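Local coordinates for uncharacterized protein (Sinorhizobium meliloti, PDB 4DNH) that is of unknown function but adopts an eight-stranded TIM-barrel fold and probably belongs to the dihydrodipicolinate synthase-like proteins, at residues I143-A157 against Y175-H189. Residues are numbered along the deposited sequence; the frame is centred on the assembly and turned at random.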
ATOM      1  N   ILE A 143     -12.571  15.093   0.919  1.00 54.43           N
ATOM      2  CA  ILE A 143     -13.070  14.630   2.227  1.00 55.12           C
ATOM      3  C   ILE A 143     -14.600  14.551   2.249  1.00 57.05           C
ATOM      4  O   ILE A 143     -15.162  13.556   2.704  1.00 59.23           O
ATOM      5  CB  ILE A 143     -12.537  15.504   3.394  1.00 54.35           C
ATOM      6  CG1 ILE A 143     -11.085  15.137   3.686  1.00 52.48           C
ATOM      7  CG2 ILE A 143     -13.395  15.364   4.656  1.00 53.61           C
ATOM      8  CD1 ILE A 143     -10.308  16.218   4.400  1.00 52.61           C
ATOM      9  N   GLU A 144     -15.266  15.590   1.751  1.00 57.06           N
ATOM     10  CA  GLU A 144     -16.724  15.615   1.738  1.00 59.18           C
ATOM     11  C   GLU A 144     -17.278  14.556   0.797  1.00 58.16           C
ATOM     12  O   GLU A 144     -18.235  13.858   1.135  1.00 59.13           O
ATOM     13  CB  GLU A 144     -17.259  17.009   1.393  1.00 63.13           C
ATOM     14  CG  GLU A 144     -17.215  17.985   2.569  1.00 68.51           C
ATOM     15  CD  GLU A 144     -17.435  19.442   2.168  1.00 73.28           C
ATOM     16  OE1 GLU A 144     -17.424  19.752   0.947  1.00 72.92           O
ATOM     17  OE2 GLU A 144     -17.608  20.284   3.084  1.00 75.01           O
ATOM     18  N   ALA A 145     -16.655  14.420  -0.370  1.00 58.18           N
ATOM     19  CA  ALA A 145     -17.018  13.370  -1.315  1.00 56.36           C
ATOM     20  C   ALA A 145     -16.978  11.990  -0.657  1.00 55.45           C
ATOM     21  O   ALA A 145     -17.942  11.224  -0.773  1.00 59.18           O
ATOM     22  CB  ALA A 145     -16.116  13.414  -2.533  1.00 55.55           C
ATOM     23  N   ILE A 146     -15.895  11.696   0.065  1.00 50.94           N
ATOM     24  CA  ILE A 146     -15.731  10.393   0.724  1.00 50.30           C
ATOM     25  C   ILE A 146     -16.738  10.169   1.862  1.00 52.27           C
ATOM     26  O   ILE A 146     -17.446   9.147   1.896  1.00 52.02           O
ATOM     27  CB  ILE A 146     -14.276  10.156   1.194  1.00 48.99           C
ATOM     28  CG1 ILE A 146     -13.364   9.954  -0.015  1.00 46.51           C
ATOM     29  CG2 ILE A 146     -14.196   8.917   2.071  1.00 50.08           C
ATOM     30  CD1 ILE A 146     -11.951  10.451   0.179  1.00 46.08           C
ATOM     31  N   GLU A 147     -16.812  11.131   2.774  1.00 52.96           N
ATOM     32  CA  GLU A 147     -17.760  11.074   3.875  1.00 53.40           C
ATOM     33  C   GLU A 147     -19.197  10.905   3.394  1.00 53.31           C
ATOM     34  O   GLU A 147     -19.980  10.208   4.041  1.00 52.92           O
ATOM     35  CB  GLU A 147     -17.620  12.308   4.757  1.00 58.24           C
ATOM     36  CG  GLU A 147     -16.370  12.263   5.625  1.00 62.50           C
ATOM     37  CD  GLU A 147     -16.152  13.508   6.462  1.00 67.07           C
ATOM     38  OE1 GLU A 147     -16.753  14.565   6.164  1.00 66.99           O
ATOM     39  OE2 GLU A 147     -15.358  13.424   7.424  1.00 71.11           O
ATOM     40  N   ALA A 148     -19.541  11.508   2.254  1.00 52.89           N
ATOM     41  CA  ALA A 148     -20.891  11.339   1.695  1.00 53.07           C
ATOM     42  C   ALA A 148     -21.203   9.882   1.327  1.00 54.71           C
ATOM     43  O   ALA A 148     -22.356   9.504   1.257  1.00 56.42           O
ATOM     44  CB  ALA A 148     -21.124  12.260   0.500  1.00 51.14           C
ATOM     45  N   GLU A 149     -20.178   9.070   1.090  1.00 56.13           N
ATOM     46  CA  GLU A 149     -20.382   7.648   0.797  1.00 54.35           C
ATOM     47  C   GLU A 149     -20.185   6.795   2.065  1.00 51.99           C
ATOM     48  O   GLU A 149     -20.129   5.564   2.009  1.00 49.61           O
ATOM     49  CB  GLU A 149     -19.448   7.191  -0.328  1.00 52.92           C
ATOM     50  CG  GLU A 149     -19.534   8.003  -1.615  1.00 57.52           C
ATOM     51  CD  GLU A 149     -20.795   7.726  -2.433  1.00 64.74           C
ATOM     52  OE1 GLU A 149     -21.471   6.700  -2.190  1.00 69.05           O
ATOM     53  OE2 GLU A 149     -21.119   8.535  -3.333  1.00 64.00           O
ATOM     54  N   GLY A 150     -20.076   7.471   3.206  1.00 52.80           N
ATOM     55  CA  GLY A 150     -19.876   6.815   4.502  1.00 53.17           C
ATOM     56  C   GLY A 150     -18.493   6.231   4.712  1.00 53.57           C
ATOM     57  O   GLY A 150     -18.354   5.174   5.322  1.00 56.95           O
ATOM     58  N   GLY A 151     -17.460   6.909   4.216  1.00 51.49           N
ATOM     59  CA  GLY A 151     -16.102   6.386   4.327  1.00 49.07           C
ATOM     60  C   GLY A 151     -15.298   7.023   5.441  1.00 49.54           C
ATOM     61  O   GLY A 151     -15.415   8.222   5.693  1.00 51.22           O
ATOM     62  N   ARG A 152     -14.497   6.219   6.134  1.00 49.62           N
ATOM     63  CA  ARG A 152     -13.444   6.782   6.976  1.00 50.16           C
ATOM     64  C   ARG A 152     -12.228   7.147   6.097  1.00 46.80           C
ATOM     65  O   ARG A 152     -11.965   6.506   5.072  1.00 42.42           O
ATOM     66  CB  ARG A 152     -13.097   5.866   8.168  1.00 56.10           C
ATOM     67  CG  ARG A 152     -12.765   4.408   7.846  1.00 58.29           C
ATOM     68  CD  ARG A 152     -12.219   3.655   9.073  1.00 62.14           C
ATOM     69  NE  ARG A 152     -11.024   4.298   9.644  1.00 63.60           N
ATOM     70  CZ  ARG A 152     -10.201   3.754  10.542  1.00 68.46           C
ATOM     71  NH1 ARG A 152      -9.154   4.445  10.975  1.00 68.70           N
ATOM     72  NH2 ARG A 152     -10.409   2.529  11.011  1.00 73.20           N
ATOM     73  N   ILE A 153     -11.518   8.198   6.495  1.00 48.38           N
ATOM     74  CA  ILE A 153     -10.500   8.829   5.670  1.00 46.05           C
ATOM     75  C   ILE A 153      -9.081   8.445   6.066  1.00 45.33           C
ATOM     76  O   ILE A 153      -8.773   8.302   7.250  1.00 47.26           O
ATOM     77  CB  ILE A 153     -10.621  10.370   5.758  1.00 48.08           C
ATOM     78  CG1 ILE A 153     -11.800  10.865   4.922  1.00 48.35           C
ATOM     79  CG2 ILE A 153      -9.333  11.068   5.309  1.00 46.91           C
ATOM     80  CD1 ILE A 153     -13.045  11.071   5.734  1.00 52.07           C
ATOM     81  N   ILE A 154      -8.234   8.259   5.058  1.00 42.84           N
ATOM     82  CA  ILE A 154      -6.793   8.236   5.230  1.00 42.45           C
ATOM     83  C   ILE A 154      -6.336   9.534   4.602  1.00 43.54           C
ATOM     84  O   ILE A 154      -6.512   9.735   3.404  1.00 42.50           O
ATOM     85  CB  ILE A 154      -6.119   7.086   4.471  1.00 40.07           C
ATOM     86  CG1 ILE A 154      -6.524   5.746   5.068  1.00 39.38           C
ATOM     87  CG2 ILE A 154      -4.601   7.239   4.537  1.00 40.17           C
ATOM     88  CD1 ILE A 154      -6.194   4.562   4.186  1.00 38.43           C
ATOM     89  N   LEU A 155      -5.784  10.425   5.411  1.00 45.55           N
ATOM     90  CA  LEU A 155      -5.490  11.761   4.940  1.00 47.52           C
ATOM     91  C   LEU A 155      -4.124  11.787   4.263  1.00 49.69           C
ATOM     92  O   LEU A 155      -3.082  11.684   4.917  1.00 49.83           O
ATOM     93  CB  LEU A 155      -5.578  12.762   6.086  1.00 49.09           C
ATOM     94  CG  LEU A 155      -5.530  14.236   5.708  1.00 50.02           C
ATOM     95  CD1 LEU A 155      -6.699  14.585   4.806  1.00 48.31           C
ATOM     96  CD2 LEU A 155      -5.544  15.086   6.964  1.00 51.90           C
HETATM   97  N   MSE A 156      -4.147  11.912   2.942  1.00 50.57           N
HETATM   98  CA  MSE A 156      -2.936  11.801   2.136  1.00 53.27           C
HETATM   99  C   MSE A 156      -2.160  13.093   2.118  1.00 53.21           C
HETATM  100  O   MSE A 156      -2.724  14.182   2.345  1.00 55.15           O
HETATM  101  CB  MSE A 156      -3.344  11.361   0.733  1.00 55.10           C
HETATM  102  CG  MSE A 156      -3.722   9.881   0.782  1.00 60.06           C
HETATM  103 SE   MSE A 156      -4.323   9.295  -1.002  1.00 66.93          SE
HETATM  104  CE  MSE A 156      -2.613   8.584  -1.692  1.00 59.41           C
ATOM    105  N   ALA A 157      -0.857  12.977   1.871  1.00 49.36           N
ATOM    106  CA  ALA A 157       0.009  14.137   1.732  1.00 50.60           C
ATOM    107  C   ALA A 157      -0.321  14.825   0.419  1.00 50.72           C
ATOM    108  O   ALA A 157      -0.836  14.192  -0.499  1.00 52.48           O
ATOM    109  CB  ALA A 157       1.466  13.724   1.777  1.00 50.57           C
ATOM    110  N   TYR A 175      -3.444  21.424   8.248  1.00 64.90           N
ATOM    111  CA  TYR A 175      -3.905  20.295   9.060  1.00 65.64           C
ATOM    112  C   TYR A 175      -4.758  20.719  10.275  1.00 67.91           C
ATOM    113  O   TYR A 175      -5.506  19.917  10.830  1.00 67.07           O
ATOM    114  CB  TYR A 175      -2.725  19.413   9.470  1.00 63.44           C
ATOM    115  CG  TYR A 175      -2.198  18.575   8.325  1.00 60.17           C
ATOM    116  CD1 TYR A 175      -1.339  19.118   7.379  1.00 60.60           C
ATOM    117  CD2 TYR A 175      -2.567  17.237   8.187  1.00 56.14           C
ATOM    118  CE1 TYR A 175      -0.854  18.355   6.331  1.00 59.29           C
ATOM    119  CE2 TYR A 175      -2.089  16.467   7.143  1.00 53.87           C
ATOM    120  CZ  TYR A 175      -1.234  17.027   6.216  1.00 56.93           C
ATOM    121  OH  TYR A 175      -0.746  16.270   5.166  1.00 56.37           O
ATOM    122  N   ASP A 176      -4.652  21.984  10.673  1.00 69.89           N
ATOM    123  CA  ASP A 176      -5.504  22.516  11.730  1.00 70.91           C
ATOM    124  C   ASP A 176      -6.949  22.669  11.228  1.00 69.98           C
ATOM    125  O   ASP A 176      -7.887  22.239  11.907  1.00 70.83           O
ATOM    126  CB  ASP A 176      -4.930  23.827  12.302  1.00 72.48           C
ATOM    127  CG  ASP A 176      -5.884  24.529  13.270  1.00 78.09           C
ATOM    128  OD1 ASP A 176      -6.425  23.884  14.203  1.00 78.16           O
ATOM    129  OD2 ASP A 176      -6.080  25.753  13.098  1.00 81.92           O
ATOM    130  N   ARG A 177      -7.133  23.253  10.044  1.00 68.11           N
ATOM    131  CA  ARG A 177      -8.479  23.396   9.508  1.00 69.59           C
ATOM    132  C   ARG A 177      -9.049  22.047   9.079  1.00 66.34           C
ATOM    133  O   ARG A 177     -10.147  21.673   9.487  1.00 66.77           O
ATOM    134  CB  ARG A 177      -8.561  24.428   8.376  1.00 73.64           C
ATOM    135  CG  ARG A 177      -9.998  24.902   8.120  1.00 79.44           C
ATOM    136  CD  ARG A 177     -10.075  26.348   7.647  1.00 85.16           C
ATOM    137  NE  ARG A 177      -9.569  27.283   8.652  1.00 91.86           N
ATOM    138  CZ  ARG A 177      -9.275  28.565   8.424  1.00 98.95           C
ATOM    139  NH1 ARG A 177      -9.430  29.087   7.212  1.00 99.03           N
ATOM    140  NH2 ARG A 177      -8.819  29.330   9.414  1.00101.86           N
ATOM    141  N   VAL A 178      -8.284  21.315   8.277  1.00 63.86           N
ATOM    142  CA  VAL A 178      -8.693  20.001   7.802  1.00 61.44           C
ATOM    143  C   VAL A 178      -9.158  19.098   8.953  1.00 61.71           C
ATOM    144  O   VAL A 178     -10.293  18.606   8.927  1.00 62.50           O
ATOM    145  CB  VAL A 178      -7.587  19.322   6.955  1.00 59.11           C
ATOM    146  CG1 VAL A 178      -7.947  17.874   6.651  1.00 57.97           C
ATOM    147  CG2 VAL A 178      -7.363  20.081   5.652  1.00 57.73           C
ATOM    148  N   LEU A 179      -8.311  18.918   9.968  1.00 61.04           N
ATOM    149  CA  LEU A 179      -8.606  17.973  11.050  1.00 62.37           C
ATOM    150  C   LEU A 179      -9.719  18.401  11.995  1.00 67.68           C
ATOM    151  O   LEU A 179     -10.410  17.553  12.550  1.00 69.60           O
ATOM    152  CB  LEU A 179      -7.356  17.623  11.855  1.00 61.60           C
ATOM    153  CG  LEU A 179      -6.352  16.674  11.204  1.00 58.47           C
ATOM    154  CD1 LEU A 179      -5.060  16.642  12.011  1.00 58.21           C
ATOM    155  CD2 LEU A 179      -6.938  15.273  11.051  1.00 55.90           C
ATOM    156  N   SER A 180      -9.894  19.705  12.189  1.00 69.83           N
ATOM    157  CA  SER A 180     -11.010  20.185  12.999  1.00 72.71           C
ATOM    158  C   SER A 180     -12.332  20.046  12.246  1.00 72.15           C
ATOM    159  O   SER A 180     -13.400  20.109  12.853  1.00 72.20           O
ATOM    160  CB  SER A 180     -10.795  21.631  13.455  1.00 75.87           C
ATOM    161  OG  SER A 180     -10.873  22.521  12.359  1.00 77.11           O
ATOM    162  N   GLN A 181     -12.256  19.839  10.931  1.00 71.14           N
ATOM    163  CA  GLN A 181     -13.454  19.719  10.106  1.00 71.88           C
ATOM    164  C   GLN A 181     -13.791  18.305   9.611  1.00 71.67           C
ATOM    165  O   GLN A 181     -14.837  18.099   8.990  1.00 74.01           O
ATOM    166  CB  GLN A 181     -13.404  20.701   8.943  1.00 74.93           C
ATOM    167  CG  GLN A 181     -13.859  22.093   9.336  1.00 85.85           C
ATOM    168  CD  GLN A 181     -14.203  22.949   8.136  1.00 96.42           C
ATOM    169  OE1 GLN A 181     -14.975  22.538   7.265  1.00 95.64           O
ATOM    170  NE2 GLN A 181     -13.631  24.151   8.083  1.00103.37           N
ATOM    171  N   VAL A 182     -12.924  17.330   9.879  1.00 69.30           N
ATOM    172  CA  VAL A 182     -13.242  15.936   9.548  1.00 65.92           C
ATOM    173  C   VAL A 182     -14.360  15.502  10.488  1.00 65.88           C
ATOM    174  O   VAL A 182     -14.527  16.086  11.554  1.00 65.60           O
ATOM    175  CB  VAL A 182     -12.036  14.980   9.708  1.00 64.42           C
ATOM    176  CG1 VAL A 182     -12.249  13.705   8.904  1.00 62.99           C
ATOM    177  CG2 VAL A 182     -10.762  15.631   9.228  1.00 65.44           C
ATOM    178  N   LYS A 183     -15.131  14.494  10.095  1.00 66.30           N
ATOM    179  CA  LYS A 183     -16.227  14.044  10.938  1.00 69.54           C
ATOM    180  C   LYS A 183     -15.833  12.861  11.818  1.00 67.26           C
ATOM    181  O   LYS A 183     -16.425  12.651  12.856  1.00 69.71           O
ATOM    182  CB  LYS A 183     -17.469  13.737  10.098  1.00 72.15           C
ATOM    183  CG  LYS A 183     -18.698  14.504  10.572  1.00 80.87           C
ATOM    184  CD  LYS A 183     -19.435  15.176   9.417  1.00 86.41           C
ATOM    185  CE  LYS A 183     -20.294  14.189   8.631  1.00 88.16           C
ATOM    186  NZ  LYS A 183     -20.880  14.792   7.403  1.00 88.86           N
ATOM    187  N   GLU A 184     -14.827  12.103  11.402  1.00 66.09           N
ATOM    188  CA  GLU A 184     -14.388  10.910  12.128  1.00 65.88           C
ATOM    189  C   GLU A 184     -12.860  10.852  12.187  1.00 64.83           C
ATOM    190  O   GLU A 184     -12.179  11.464  11.344  1.00 59.81           O
ATOM    191  CB  GLU A 184     -14.936   9.634  11.464  1.00 68.93           C
ATOM    192  CG  GLU A 184     -16.440   9.406  11.617  1.00 75.21           C
ATOM    193  CD  GLU A 184     -16.836   8.953  13.013  1.00 86.27           C
ATOM    194  OE1 GLU A 184     -16.098   8.146  13.618  1.00 93.26           O
ATOM    195  OE2 GLU A 184     -17.891   9.398  13.512  1.00 88.52           O
ATOM    196  N   PRO A 185     -12.307  10.126  13.187  1.00 68.34           N
ATOM    197  CA  PRO A 185     -10.857   9.939  13.237  1.00 67.26           C
ATOM    198  C   PRO A 185     -10.257   9.524  11.895  1.00 63.90           C
ATOM    199  O   PRO A 185     -10.862   8.777  11.133  1.00 68.05           O
ATOM    200  CB  PRO A 185     -10.690   8.844  14.292  1.00 68.64           C
ATOM    201  CG  PRO A 185     -11.798   9.126  15.255  1.00 66.49           C
ATOM    202  CD  PRO A 185     -12.955   9.617  14.415  1.00 66.92           C
ATOM    203  N   VAL A 186      -9.064  10.036  11.645  1.00 61.06           N
ATOM    204  CA  VAL A 186      -8.355   9.957  10.386  1.00 54.85           C
ATOM    205  C   VAL A 186      -7.017   9.221  10.599  1.00 54.28           C
ATOM    206  O   VAL A 186      -6.485   9.181  11.720  1.00 56.43           O
ATOM    207  CB  VAL A 186      -8.123  11.404   9.891  1.00 53.38           C
ATOM    208  CG1 VAL A 186      -6.698  11.650   9.405  1.00 52.07           C
ATOM    209  CG2 VAL A 186      -9.153  11.789   8.849  1.00 52.37           C
ATOM    210  N   ILE A 187      -6.499   8.609   9.541  1.00 49.66           N
ATOM    211  CA  ILE A 187      -5.154   8.077   9.552  1.00 49.24           C
ATOM    212  C   ILE A 187      -4.307   8.980   8.663  1.00 50.29           C
ATOM    213  O   ILE A 187      -4.542   9.068   7.457  1.00 49.87           O
ATOM    214  CB  ILE A 187      -5.087   6.641   9.001  1.00 48.23           C
ATOM    215  CG1 ILE A 187      -5.838   5.677   9.910  1.00 49.93           C
ATOM    216  CG2 ILE A 187      -3.635   6.204   8.835  1.00 46.60           C
ATOM    217  CD1 ILE A 187      -6.078   4.324   9.277  1.00 52.05           C
ATOM    218  N   ILE A 188      -3.337   9.656   9.265  1.00 51.64           N
ATOM    219  CA  ILE A 188      -2.482  10.586   8.549  1.00 52.16           C
ATOM    220  C   ILE A 188      -1.385   9.825   7.832  1.00 52.16           C
ATOM    221  O   ILE A 188      -0.747   8.927   8.386  1.00 51.50           O
ATOM    222  CB  ILE A 188      -1.868  11.639   9.492  1.00 58.88           C
ATOM    223  CG1 ILE A 188      -2.955  12.604   9.975  1.00 62.18           C
ATOM    224  CG2 ILE A 188      -0.737  12.394   8.799  1.00 62.96           C
ATOM    225  CD1 ILE A 188      -2.455  13.711  10.876  1.00 67.04           C
ATOM    226  N   HIS A 189      -1.157  10.196   6.586  1.00 54.09           N
ATOM    227  CA  HIS A 189      -0.157   9.524   5.801  1.00 51.64           C
ATOM    228  C   HIS A 189       1.025  10.411   5.482  1.00 52.77           C
ATOM    229  O   HIS A 189       0.897  11.450   4.829  1.00 52.30           O
ATOM    230  CB  HIS A 189      -0.797   8.954   4.560  1.00 49.22           C
ATOM    231  CG  HIS A 189       0.120   8.091   3.746  1.00 49.44           C
ATOM    232  ND1 HIS A 189      -0.111   7.820   2.455  1.00 48.02           N
ATOM    233  CD2 HIS A 189       1.308   7.444   4.085  1.00 49.44           C
ATOM    234  CE1 HIS A 189       0.874   7.037   1.984  1.00 49.20           C
ATOM    235  NE2 HIS A 189       1.739   6.806   2.986  1.00 49.81           N
TER
HETATM  236  O   HOH W   1      -9.656   6.789   9.548  1.00 56.90           O
HETATM  237  O   HOH W   2      -0.987  13.691   5.177  1.00 38.28           O
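I154 pairs with I187 and L155 with I188 as strands 153-155 and 186-189 run parallel, their axes crossing at -27°, joined by I187 N to I153 O, L155 N to I187 O (2.8 Å) and H189 N to L155 O. This is one beta-alpha-beta step of a TIM barrel, the right-handed crossover made chiefly by helix 168-181. L155 fills the sheet-helix layer: with CG anti to its backbone N (chi1 -170°), its CD2 meets V178 CG1, the side chains tip to tip (3.7 Å), while L155 and Y175 slide past each other in opposite directions, CD2 near CE2; L155 CB rests on V186 CG1. V178 CG1 also takes I143 CD1 from helix 132-148, so one methyl joins both helices to the strand. Along the same face, the I153 and V186 side chains cross obliquely, CG2 to CG2 3.6 Å. The extended E147 side chain lets OE2 accept a hydrogen bond from K183 N (2.9 Å), met on its syn side but 24° out of the carboxylate plane, pinning the turn into strand 186-189. With alanine in place of E147 the carboxylate is gone, and K183 N would probably lose its acceptor and the turn its anchor. Two waters bridge the segments: one accepts from R152 NH1, which also forms a salt bridge with D227, and donates to I153 O and P185 O; the other accepts from Y175 OH (2.6 Å), itself hydrogen-bonded to Y202 OH, and donates to L155 O and H189 O. Thus apolar branches fill the space between strands and helices, while backbone bonds, one carboxylate and two waters satisfy polar groups along the seam.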